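Local atomic coordinates of beta-lactamase Mb2281c (Mycobacterium bovis, PDB entry 3I7J), a protein that probably hydrolyses beta-lactams or related substrates with a nucleophilic serine, as a member of the beta-lactamase and penicillin-binding protein superfamily. Residues A[5-8]-A[14-17]; A[158-163]-A[243-248]; A[190-195]-A[255-260]; A[213-216]-A[222-225]; A[235-240]-A[266-271]. All coordinates share one frame; numbering follows the deposited sequence.

How the contacts relate
Contacts 1, 2, 4 and 5 all reach the six-stranded antiparallel sheet of the beta-lactamase fold. Contacts 1 and 2 meet where A16 N lies 2.8 Å from L247 O, a probable hydrogen bond between strands 15-21 and 242-248. Contact 5 joins contact 2 by L244 N and W235 O, 2.9 Å apart, and contact 4 by V236 N and F224 O, 2.8 Å apart. Contact 3 shares helix 256-271 with contact 5, their centres about 19 Å apart, and touches contact 4, with centres about 11 Å apart. An SxxK pattern at S40 and K43, with Y99, suggests the active site; P190 of contact 3 touches Y99.

Contact 1: A[5-8]-A[14-17]; sequences EVLG and AAAA
The flat group that L7 meets is the peptide joining A15 to A16, for no aromatic ring takes part. CD2 of L7 sits over one face of this peptide, 3.9 Å from A16 N, and nearly all of that separation is height above the peptide plane. The N-H of A16 is engaged elsewhere, in the backbone ladder to L247. The contact thus lays the N-terminal 3-10 segment, residues 5-8, on the first strand of the antiparallel sheet of the beta-lactamase fold, strand 15-21.

Strand alternation explains the selection of partners. A15 and A17 direct their CB atoms toward the 3-10 segment, while A16 turns its own away. The two methyls are 6.6 Å apart from A15 CB to A17 CB, and the leucine methyl occupies the position between them. L7 reaches it with chi1 at -108°, well displaced from a staggered value, and the other branch, CD1, makes no close approach to the strand. Only 126 Å² is buried in total, consistent with one side chain resting on two alanine methyls and the peptide between them.

The 3-10 turn is closed by G8 N donating to E5 O at 2.9 Å. Beyond the two segments, V6 and L7 both touch I263 of helix 256-271, so L7 is placed between that helix and the strand. CD2 of L7 is equally close to both methyls, 3.8 Å from A15 CB and 3.8 Å from A17 CB.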
# COMPACT_ATOMS: atom_id res chain seq x y z
N GLU A 5 22.14 -4.71 -4.25
CA GLU A 5 22.83 -5.58 -5.19
C GLU A 5 22.40 -7.03 -5.06
O GLU A 5 22.49 -7.81 -6.01
CB GLU A 5 24.34 -5.45 -5.02
CG GLU A 5 24.85 -4.05 -5.32
CD GLU A 5 26.35 -3.93 -5.14
OE1 GLU A 5 27.08 -4.71 -5.79
OE2 GLU A 5 26.79 -3.07 -4.35
N VAL A 6 21.92 -7.41 -3.88
CA VAL A 6 21.48 -8.78 -3.67
C VAL A 6 20.41 -9.17 -4.68
O VAL A 6 20.13 -10.35 -4.87
CB VAL A 6 20.90 -8.97 -2.25
CG1 VAL A 6 19.55 -8.24 -2.13
CG2 VAL A 6 20.74 -10.46 -1.96
N LEU A 7 19.80 -8.18 -5.34
CA LEU A 7 18.77 -8.46 -6.33
C LEU A 7 19.31 -9.26 -7.51
O LEU A 7 18.59 -10.07 -8.10
CB LEU A 7 18.15 -7.15 -6.83
CG LEU A 7 16.73 -6.80 -6.37
CD1 LEU A 7 16.68 -6.68 -4.86
CD2 LEU A 7 16.29 -5.51 -7.03
N GLY A 8 20.58 -9.04 -7.84
CA GLY A 8 21.18 -9.75 -8.95
C GLY A 8 21.21 -11.25 -8.74
O GLY A 8 21.28 -12.01 -9.70
N ALA A 14 13.30 -10.66 -13.55
CA ALA A 14 13.73 -9.26 -13.54
C ALA A 14 13.27 -8.58 -12.25
O ALA A 14 12.23 -8.93 -11.69
CB ALA A 14 13.17 -8.52 -14.75
N ALA A 15 14.05 -7.60 -11.81
CA ALA A 15 13.72 -6.86 -10.59
C ALA A 15 14.34 -5.47 -10.62
O ALA A 15 15.29 -5.23 -11.35
CB ALA A 15 14.21 -7.63 -9.36
N ALA A 16 13.77 -4.57 -9.83
CA ALA A 16 14.26 -3.20 -9.72
C ALA A 16 13.89 -2.71 -8.32
O ALA A 16 12.87 -3.12 -7.76
CB ALA A 16 13.61 -2.32 -10.78
N ALA A 17 14.72 -1.85 -7.75
CA ALA A 17 14.45 -1.37 -6.42
C ALA A 17 15.06 -0.01 -6.16
O ALA A 17 15.93 0.45 -6.91
CB ALA A 17 14.96 -2.37 -5.39

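Contact 2: A[158-163]-A[243-248]; sequences VFAGDL and ALVVLT
D162 OD1, two residues along the helix from the A160 that touches A243, is gripped by the backbone N atoms of S167 and T168, while its OD2 forms a salt bridge with R48 NE. These bonds tie the end of helix 153-164 to the following turn and to helix 42-56, and they satisfy a buried carboxylate on the side of the helix turned from the strand.

Toward the strand the contact is purely apolar. CB of A160 meets CB of A243 methyl to methyl at 3.8 Å, and the small side chains bring the backbones close, with A160 CA and A243 CA 6.2 Å apart. V245 adds a looser touch: with CG1 anti to the backbone N (chi1 166°), its other branch is the one presented to the helix, V245 CG2 lying 4.4 Å from A160 CB.

This is helix-on-sheet packing in the beta-lactamase fold: A243 and V245 point to helix 153-164, whereas the intervening L244 points away and its CD1 approaches V267 of helix 256-271. On the helix, F159 turns to P44, L45 and R48 of helix 42-56, and L163 reaches V236 on the neighbouring strand. Within the helix, L163 N donates to F159 O at 3.1 Å.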
# COMPACT_ATOMS: atom_id res chain seq x y z
N VAL A 158 8.95 8.22 -5.99
CA VAL A 158 8.38 9.55 -5.77
C VAL A 158 7.22 9.41 -4.78
O VAL A 158 7.06 10.23 -3.87
CB VAL A 158 7.85 10.15 -7.09
CG1 VAL A 158 7.14 11.47 -6.83
CG2 VAL A 158 9.01 10.36 -8.07
N PHE A 159 6.41 8.37 -4.96
CA PHE A 159 5.27 8.12 -4.09
C PHE A 159 5.76 7.92 -2.66
O PHE A 159 5.23 8.52 -1.72
CB PHE A 159 4.48 6.90 -4.56
CG PHE A 159 3.18 6.70 -3.83
CD1 PHE A 159 2.17 7.66 -3.90
CD2 PHE A 159 2.96 5.57 -3.06
CE1 PHE A 159 0.95 7.50 -3.22
CE2 PHE A 159 1.75 5.39 -2.37
CZ PHE A 159 0.75 6.36 -2.46
N ALA A 160 6.79 7.09 -2.50
CA ALA A 160 7.37 6.82 -1.18
C ALA A 160 7.79 8.14 -0.53
O ALA A 160 7.76 8.27 0.69
CB ALA A 160 8.57 5.89 -1.31
N GLY A 161 8.18 9.11 -1.36
CA GLY A 161 8.58 10.40 -0.83
C GLY A 161 7.40 11.09 -0.18
O GLY A 161 7.53 11.74 0.87
N ASP A 162 6.24 10.94 -0.79
CA ASP A 162 5.02 11.55 -0.27
C ASP A 162 4.60 10.85 1.02
O ASP A 162 3.99 11.46 1.90
CB ASP A 162 3.91 11.45 -1.31
CG ASP A 162 2.71 12.30 -0.98
OD1 ASP A 162 2.86 13.54 -0.96
OD2 ASP A 162 1.62 11.75 -0.73
N LEU A 163 4.94 9.57 1.14
CA LEU A 163 4.60 8.81 2.35
C LEU A 163 5.55 9.11 3.51
O LEU A 163 5.23 8.86 4.67
CB LEU A 163 4.62 7.31 2.04
CG LEU A 163 3.62 6.84 0.98
CD1 LEU A 163 3.73 5.33 0.76
CD2 LEU A 163 2.21 7.20 1.43
N ALA A 243 12.41 4.45 3.25
CA ALA A 243 11.41 3.74 2.46
C ALA A 243 12.12 2.80 1.50
O ALA A 243 13.22 3.07 1.03
CB ALA A 243 10.55 4.73 1.68
N LEU A 244 11.48 1.67 1.21
CA LEU A 244 12.06 0.71 0.29
C LEU A 244 11.00 0.25 -0.69
O LEU A 244 9.90 -0.11 -0.30
CB LEU A 244 12.62 -0.51 1.04
CG LEU A 244 13.05 -1.70 0.17
CD1 LEU A 244 14.16 -1.28 -0.80
CD2 LEU A 244 13.52 -2.84 1.06
N VAL A 245 11.35 0.30 -1.97
CA VAL A 245 10.44 -0.13 -3.02
C VAL A 245 11.12 -1.28 -3.77
O VAL A 245 12.26 -1.15 -4.21
CB VAL A 245 10.16 1.00 -4.03
CG1 VAL A 245 9.52 0.42 -5.28
CG2 VAL A 245 9.23 2.05 -3.41
N VAL A 246 10.42 -2.41 -3.90
CA VAL A 246 10.95 -3.54 -4.65
C VAL A 246 9.89 -4.10 -5.59
O VAL A 246 8.79 -4.44 -5.16
CB VAL A 246 11.44 -4.71 -3.74
CG1 VAL A 246 11.80 -5.92 -4.60
CG2 VAL A 246 12.67 -4.28 -2.93
N LEU A 247 10.23 -4.18 -6.87
CA LEU A 247 9.34 -4.72 -7.89
C LEU A 247 10.07 -5.79 -8.69
O LEU A 247 11.18 -5.56 -9.19
CB LEU A 247 8.87 -3.61 -8.84
CG LEU A 247 8.05 -2.45 -8.26
CD1 LEU A 247 7.69 -1.48 -9.38
CD2 LEU A 247 6.78 -2.97 -7.58
N THR A 248 9.46 -6.97 -8.78
CA THR A 248 10.04 -8.09 -9.52
C THR A 248 9.01 -8.67 -10.48
O THR A 248 7.80 -8.43 -10.36
CB THR A 248 10.49 -9.24 -8.60
OG1 THR A 248 9.37 -10.06 -8.25
CG2 THR A 248 11.14 -8.69 -7.34

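Contact 3: A[190-195]-A[255-260]; sequences PGYGVQ and WALDLW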
# COMPACT_ATOMS: atom_id res chain seq x y z
N PRO A 190 -2.90 -12.34 3.97
CA PRO A 190 -2.66 -13.23 2.84
C PRO A 190 -1.18 -13.51 2.62
O PRO A 190 -0.39 -12.59 2.45
CB PRO A 190 -3.29 -12.48 1.68
CG PRO A 190 -4.47 -11.81 2.34
CD PRO A 190 -3.88 -11.29 3.62
N GLY A 191 -0.81 -14.79 2.65
CA GLY A 191 0.58 -15.15 2.45
C GLY A 191 1.35 -15.31 3.74
O GLY A 191 2.42 -15.93 3.76
N TYR A 192 0.82 -14.76 4.83
CA TYR A 192 1.50 -14.86 6.12
C TYR A 192 0.63 -15.41 7.24
O TYR A 192 1.01 -15.37 8.41
CB TYR A 192 2.08 -13.50 6.51
CG TYR A 192 3.23 -13.10 5.63
CD1 TYR A 192 3.02 -12.40 4.44
CD2 TYR A 192 4.53 -13.50 5.93
CE1 TYR A 192 4.07 -12.12 3.57
CE2 TYR A 192 5.59 -13.22 5.08
CZ TYR A 192 5.35 -12.53 3.90
OH TYR A 192 6.40 -12.28 3.03
N GLY A 193 -0.53 -15.94 6.88
CA GLY A 193 -1.43 -16.53 7.87
C GLY A 193 -2.01 -15.59 8.91
O GLY A 193 -1.87 -14.36 8.81
N VAL A 194 -2.68 -16.17 9.89
CA VAL A 194 -3.31 -15.42 10.97
C VAL A 194 -2.31 -14.53 11.69
O VAL A 194 -1.16 -14.92 11.93
CB VAL A 194 -3.93 -16.36 12.04
CG1 VAL A 194 -4.61 -15.54 13.14
CG2 VAL A 194 -4.94 -17.30 11.39
N GLN A 195 -2.75 -13.32 12.03
CA GLN A 195 -1.91 -12.36 12.75
C GLN A 195 -2.76 -11.77 13.87
O GLN A 195 -3.92 -11.41 13.67
CB GLN A 195 -1.42 -11.26 11.80
CG GLN A 195 -0.50 -11.76 10.69
CD GLN A 195 0.86 -12.23 11.20
OE1 GLN A 195 1.49 -13.11 10.61
NE2 GLN A 195 1.31 -11.63 12.28
N TRP A 255 9.85 -18.45 -2.32
CA TRP A 255 11.16 -17.90 -2.66
C TRP A 255 11.43 -16.55 -2.01
O TRP A 255 12.57 -16.22 -1.69
CB TRP A 255 11.32 -17.75 -4.19
CG TRP A 255 10.42 -16.71 -4.79
CD1 TRP A 255 9.13 -16.88 -5.21
CD2 TRP A 255 10.73 -15.32 -4.98
NE1 TRP A 255 8.61 -15.68 -5.64
CE2 TRP A 255 9.57 -14.71 -5.51
CE3 TRP A 255 11.87 -14.53 -4.75
CZ2 TRP A 255 9.51 -13.34 -5.80
CZ3 TRP A 255 11.81 -13.17 -5.05
CH2 TRP A 255 10.63 -12.59 -5.57
N ALA A 256 10.38 -15.77 -1.79
CA ALA A 256 10.54 -14.44 -1.21
C ALA A 256 10.50 -14.39 0.31
O ALA A 256 10.98 -13.43 0.92
CB ALA A 256 9.47 -13.51 -1.78
N LEU A 257 9.93 -15.43 0.92
CA LEU A 257 9.79 -15.50 2.37
C LEU A 257 11.01 -15.09 3.20
O LEU A 257 10.87 -14.45 4.24
CB LEU A 257 9.31 -16.90 2.78
CG LEU A 257 7.93 -17.32 2.24
CD1 LEU A 257 7.52 -18.65 2.87
CD2 LEU A 257 6.90 -16.25 2.57
N ASP A 258 12.21 -15.44 2.75
CA ASP A 258 13.40 -15.06 3.49
C ASP A 258 14.13 -13.88 2.85
O ASP A 258 14.73 -13.05 3.54
CB ASP A 258 14.36 -16.24 3.64
CG ASP A 258 13.80 -17.32 4.55
OD1 ASP A 258 13.30 -16.99 5.65
OD2 ASP A 258 13.86 -18.51 4.18
N LEU A 259 14.07 -13.79 1.53
CA LEU A 259 14.74 -12.71 0.81
C LEU A 259 14.18 -11.32 1.12
O LEU A 259 14.95 -10.38 1.34
CB LEU A 259 14.68 -12.95 -0.70
CG LEU A 259 15.36 -14.21 -1.23
CD1 LEU A 259 15.29 -14.20 -2.75
CD2 LEU A 259 16.81 -14.25 -0.77
N TRP A 260 12.86 -11.19 1.13
CA TRP A 260 12.28 -9.88 1.40
C TRP A 260 12.70 -9.30 2.74
O TRP A 260 13.13 -8.16 2.82
CB TRP A 260 10.76 -9.95 1.25
CG TRP A 260 10.34 -9.98 -0.20
CD1 TRP A 260 11.17 -10.11 -1.29
CD2 TRP A 260 9.02 -9.84 -0.72
NE1 TRP A 260 10.43 -10.05 -2.45
CE2 TRP A 260 9.11 -9.88 -2.13
CE3 TRP A 260 7.76 -9.67 -0.13
CZ2 TRP A 260 7.98 -9.76 -2.95
CZ3 TRP A 260 6.64 -9.56 -0.95
CH2 TRP A 260 6.76 -9.60 -2.34
O HOH W 1 8.78 -12.90 4.31
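Y192 and L257 are joined first by a water-mediated polar link. The tyrosine hydroxyl donates to a water at 2.8 Å from Y192 OH, and the same water donates to the backbone carbonyl, lying 2.6 Å from L257 O. The water lies at the edge of the phenol ring and in its plane. The motif that carries the tyrosine is a classic beta bulge, with Y192 and G193 both opposite L189 in the small hairpin of strands 187-189 and 193-195; the contact connects this hairpin to the first turns of helix 256-271.

Van der Waals contact is made by one leucine branch. L257 and Y192 slide past each other in opposite directions, leaving L257 CD2 4.1 Å from Y192 CE2, with the methyl approaching the ring obliquely. With chi1 -69°, the tyrosine ring is anti to the carbonyl carbon, and it extends far enough for the helix to be met by its outer end alone.

On the helix side the W260 indole is packed by a methyl and by another ring. A256 CB lies on one face of the W260 indole, 3.6 Å above its plane and offset toward the rim, and F233 meets W260 edge-to-face. The tyrosine oxygen comes obliquely to that indole, Y192 OH standing 4.3 Å from W260 CE3.

Contact 4: A[213-216]-A[222-225]; sequences HWTG and RTFG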
# COMPACT_ATOMS: atom_id res chain seq x y z
N HIS A 213 6.54 -12.08 8.49
CA HIS A 213 6.09 -10.90 7.74
C HIS A 213 6.99 -10.66 6.53
O HIS A 213 8.05 -11.27 6.41
CB HIS A 213 6.11 -9.66 8.65
CG HIS A 213 5.25 -8.54 8.16
ND1 HIS A 213 3.88 -8.64 8.05
CD2 HIS A 213 5.57 -7.29 7.74
CE1 HIS A 213 3.39 -7.51 7.59
NE2 HIS A 213 4.39 -6.67 7.39
N TRP A 214 6.57 -9.77 5.64
CA TRP A 214 7.37 -9.48 4.46
C TRP A 214 8.44 -8.42 4.73
O TRP A 214 9.43 -8.34 3.99
CB TRP A 214 6.48 -9.05 3.28
CG TRP A 214 5.45 -8.01 3.61
CD1 TRP A 214 4.23 -8.22 4.21
CD2 TRP A 214 5.54 -6.60 3.37
NE1 TRP A 214 3.57 -7.02 4.35
CE2 TRP A 214 4.35 -6.02 3.84
CE3 TRP A 214 6.53 -5.78 2.80
CZ2 TRP A 214 4.11 -4.64 3.76
CZ3 TRP A 214 6.29 -4.41 2.72
CH2 TRP A 214 5.09 -3.86 3.20
N THR A 215 8.26 -7.62 5.78
CA THR A 215 9.26 -6.60 6.11
C THR A 215 10.42 -7.23 6.90
O THR A 215 10.42 -8.44 7.15
CB THR A 215 8.65 -5.44 6.96
OG1 THR A 215 8.09 -5.96 8.17
CG2 THR A 215 7.57 -4.71 6.17
N GLY A 216 11.41 -6.42 7.27
CA GLY A 216 12.54 -6.95 8.00
C GLY A 216 12.29 -7.07 9.49
O GLY A 216 11.36 -6.46 10.02
N ARG A 222 5.90 0.74 13.55
CA ARG A 222 5.14 1.78 12.84
C ARG A 222 5.28 1.70 11.31
O ARG A 222 4.65 2.47 10.59
CB ARG A 222 5.58 3.17 13.32
CG ARG A 222 5.23 3.47 14.76
CD ARG A 222 5.99 4.69 15.23
NE ARG A 222 5.70 5.88 14.42
CZ ARG A 222 6.50 6.93 14.34
NH1 ARG A 222 7.65 6.93 15.01
NH2 ARG A 222 6.16 7.97 13.59
N THR A 223 6.12 0.79 10.85
CA THR A 223 6.33 0.59 9.42
C THR A 223 4.97 0.31 8.76
O THR A 223 4.16 -0.44 9.30
CB THR A 223 7.29 -0.59 9.17
OG1 THR A 223 8.53 -0.33 9.85
CG2 THR A 223 7.57 -0.77 7.67
N PHE A 224 4.73 0.91 7.60
CA PHE A 224 3.47 0.72 6.87
C PHE A 224 3.75 0.65 5.37
O PHE A 224 4.82 1.06 4.92
CB PHE A 224 2.50 1.88 7.18
CG PHE A 224 2.98 3.23 6.70
CD1 PHE A 224 2.72 3.66 5.40
CD2 PHE A 224 3.71 4.06 7.55
CE1 PHE A 224 3.17 4.90 4.95
CE2 PHE A 224 4.18 5.31 7.11
CZ PHE A 224 3.90 5.73 5.81
N GLY A 225 2.79 0.12 4.61
CA GLY A 225 2.97 -0.00 3.17
C GLY A 225 2.09 -1.10 2.61
O GLY A 225 0.92 -1.20 2.96
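T215 and T223 meet through their methyls, each turned inward by its own first torsion. In T215 the hydroxyl stands between N and the carbonyl carbon (chi1 59°), which puts CG2 beside the backbone N; in T223 the hydroxyl lies beside N instead (chi1 -57°), and CG2 extends anti to N. The two methyls meet flank to flank, T215 CG2 lying 4.2 Å from T223 CG2, with neither CB-CG2 bond aimed along the line between them. W214 has the compact torsion too, chi1 48°, and this folds its indole back beneath the next residue. T215 CG2 consequently lies on one face of that indole, 3.6 Å above its plane and offset toward the rim.

The outer benzene corner of the indole then reaches the strand backbone: W214 CH2 is 4.1 Å from G225 C, approaching obliquely. G225 has an extended backbone with positive phi and brings no side chain between the ring and the main chain.

In the fold, these segments are the two ends of a loop that leads into strand 224-228, in the antiparallel sheet between strands 205-206 and 232-237. By its place and sequence this strand is probably the counterpart of the one that borders the active site in serine beta-lactamases. Backbone bonds join F224 to V236, and T223 to R207.

The buried polar ends have partners beyond the two segments. W214 NE1 bonds to E205 OE1, which fixes the rotation of the indole, and its ring also meets F227 at about 40°. T223 OG1 bonds to S220 O, so the hydroxyl is held on one branch while the methyl packs on T215.

Contact 5: A[235-240]-A[266-271]; sequences WVDPKA and AVLAEY
W235 and L268 cross obliquely, the leucine coming to the far corner of the indole with one methyl. W235 CH2 lies 3.7 Å from L268 CD2, while the branch carbon is slightly farther, L268 CG being 4.1 Å from the same CH2. This is helix-on-sheet packing of the beta-lactamase fold: the C-terminal helix 256-271 lies against strand 232-237 and the turn that follows it, with 161 Å² buried in all.

The indole is positioned by chi1 of 59°, which sets CG between the backbone N and the carbonyl carbon. Its rotation is further fixed by a hydrogen bond from outside, W235 NE1 with S264 OG of the same helix, and its ring runs nearly parallel to that of F233. The strand residue is therefore attached to the helix at two levels, polar at S264 and apolar at L268.

L268 presents the same methyl to the turn. A240 CB approaches L268 CD2 at 3.8 Å from another direction, and the carboxylate of D237 brushes it, D237 OD2 to L268 CD2 being 4.2 Å. A240 is held by an Asx motif that includes an Asx turn: D237 OD1 accepts from K239 N at 2.9 Å, nearly along its C-O axis, and also from the amide of A240. S220 OG is a third partner of this oxygen, which would hold the carboxylate against rotation. The A240 bond is the straighter of the two backbone bonds, with 164° at the hydrogen; A240 N lies 3.1 Å from D237 OD1 and approaches from above the carboxylate plane, 65° out of it.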
# COMPACT_ATOMS: atom_id res chain seq x y z
N TRP A 235 7.44 -0.37 1.65
CA TRP A 235 7.29 -0.09 3.06
C TRP A 235 8.00 1.21 3.35
O TRP A 235 8.96 1.59 2.68
CB TRP A 235 7.79 -1.24 3.97
CG TRP A 235 9.24 -1.67 3.87
CD1 TRP A 235 9.70 -2.88 3.44
CD2 TRP A 235 10.40 -0.94 4.31
NE1 TRP A 235 11.06 -2.96 3.60
CE2 TRP A 235 11.51 -1.79 4.14
CE3 TRP A 235 10.60 0.34 4.85
CZ2 TRP A 235 12.82 -1.39 4.48
CZ3 TRP A 235 11.89 0.73 5.19
CH2 TRP A 235 12.98 -0.14 5.00
N VAL A 236 7.46 1.91 4.34
CA VAL A 236 7.97 3.20 4.78
C VAL A 236 8.11 3.04 6.28
O VAL A 236 7.15 2.67 6.95
CB VAL A 236 6.94 4.31 4.49
CG1 VAL A 236 7.51 5.68 4.84
CG2 VAL A 236 6.51 4.26 3.03
N ASP A 237 9.30 3.30 6.80
CA ASP A 237 9.51 3.16 8.23
C ASP A 237 9.70 4.56 8.81
O ASP A 237 10.74 5.17 8.63
CB ASP A 237 10.75 2.30 8.48
CG ASP A 237 10.92 1.92 9.93
OD1 ASP A 237 10.64 2.78 10.80
OD2 ASP A 237 11.35 0.78 10.21
N PRO A 238 8.67 5.10 9.50
CA PRO A 238 8.74 6.45 10.09
C PRO A 238 9.81 6.61 11.16
O PRO A 238 10.26 7.72 11.42
CB PRO A 238 7.35 6.66 10.67
CG PRO A 238 6.49 5.70 9.92
CD PRO A 238 7.37 4.49 9.78
N LYS A 239 10.21 5.51 11.79
CA LYS A 239 11.22 5.58 12.83
C LYS A 239 12.60 5.68 12.20
O LYS A 239 13.43 6.48 12.63
CB LYS A 239 11.15 4.35 13.75
CG LYS A 239 12.10 4.41 14.94
CD LYS A 239 12.00 3.18 15.84
CE LYS A 239 10.65 3.09 16.56
NZ LYS A 239 10.45 4.14 17.59
N ALA A 240 12.84 4.87 11.18
CA ALA A 240 14.13 4.90 10.49
C ALA A 240 14.10 6.05 9.50
O ALA A 240 15.15 6.51 9.04
CB ALA A 240 14.36 3.58 9.75
N ALA A 266 18.93 -5.36 5.55
CA ALA A 266 20.19 -4.95 4.95
C ALA A 266 20.08 -3.46 4.63
O ALA A 266 21.00 -2.68 4.89
CB ALA A 266 20.46 -5.75 3.68
N VAL A 267 18.94 -3.06 4.07
CA VAL A 267 18.72 -1.66 3.73
C VAL A 267 18.67 -0.79 4.99
O VAL A 267 19.25 0.30 5.02
CB VAL A 267 17.42 -1.50 2.89
CG1 VAL A 267 16.98 -0.04 2.84
CG2 VAL A 267 17.69 -1.99 1.47
N LEU A 268 18.01 -1.25 6.04
CA LEU A 268 17.95 -0.47 7.27
C LEU A 268 19.33 -0.31 7.89
O LEU A 268 19.72 0.79 8.25
CB LEU A 268 17.03 -1.14 8.29
CG LEU A 268 15.52 -1.15 7.99
CD1 LEU A 268 14.84 -2.09 8.95
CD2 LEU A 268 14.94 0.25 8.09
N ALA A 269 20.07 -1.40 8.01
CA ALA A 269 21.40 -1.35 8.60
C ALA A 269 22.36 -0.43 7.84
O ALA A 269 23.19 0.24 8.45
CB ALA A 269 21.99 -2.76 8.69
N GLU A 270 22.25 -0.39 6.52
CA GLU A 270 23.15 0.43 5.72
C GLU A 270 22.75 1.90 5.55
O GLU A 270 23.61 2.78 5.58
CB GLU A 270 23.35 -0.23 4.34
CG GLU A 270 23.94 0.69 3.28
CD GLU A 270 24.31 -0.05 1.99
OE1 GLU A 270 23.57 -0.97 1.58
OE2 GLU A 270 25.34 0.31 1.38
N TYR A 271 21.47 2.18 5.38
CA TYR A 271 21.02 3.56 5.17
C TYR A 271 20.41 4.32 6.36
O TYR A 271 20.21 5.53 6.27
CB TYR A 271 20.05 3.59 3.99
CG TYR A 271 20.67 3.08 2.71
CD1 TYR A 271 21.46 3.91 1.91
CD2 TYR A 271 20.52 1.75 2.31
CE1 TYR A 271 22.07 3.43 0.76
CE2 TYR A 271 21.13 1.26 1.16
CZ TYR A 271 21.91 2.12 0.39
OH TYR A 271 22.52 1.65 -0.75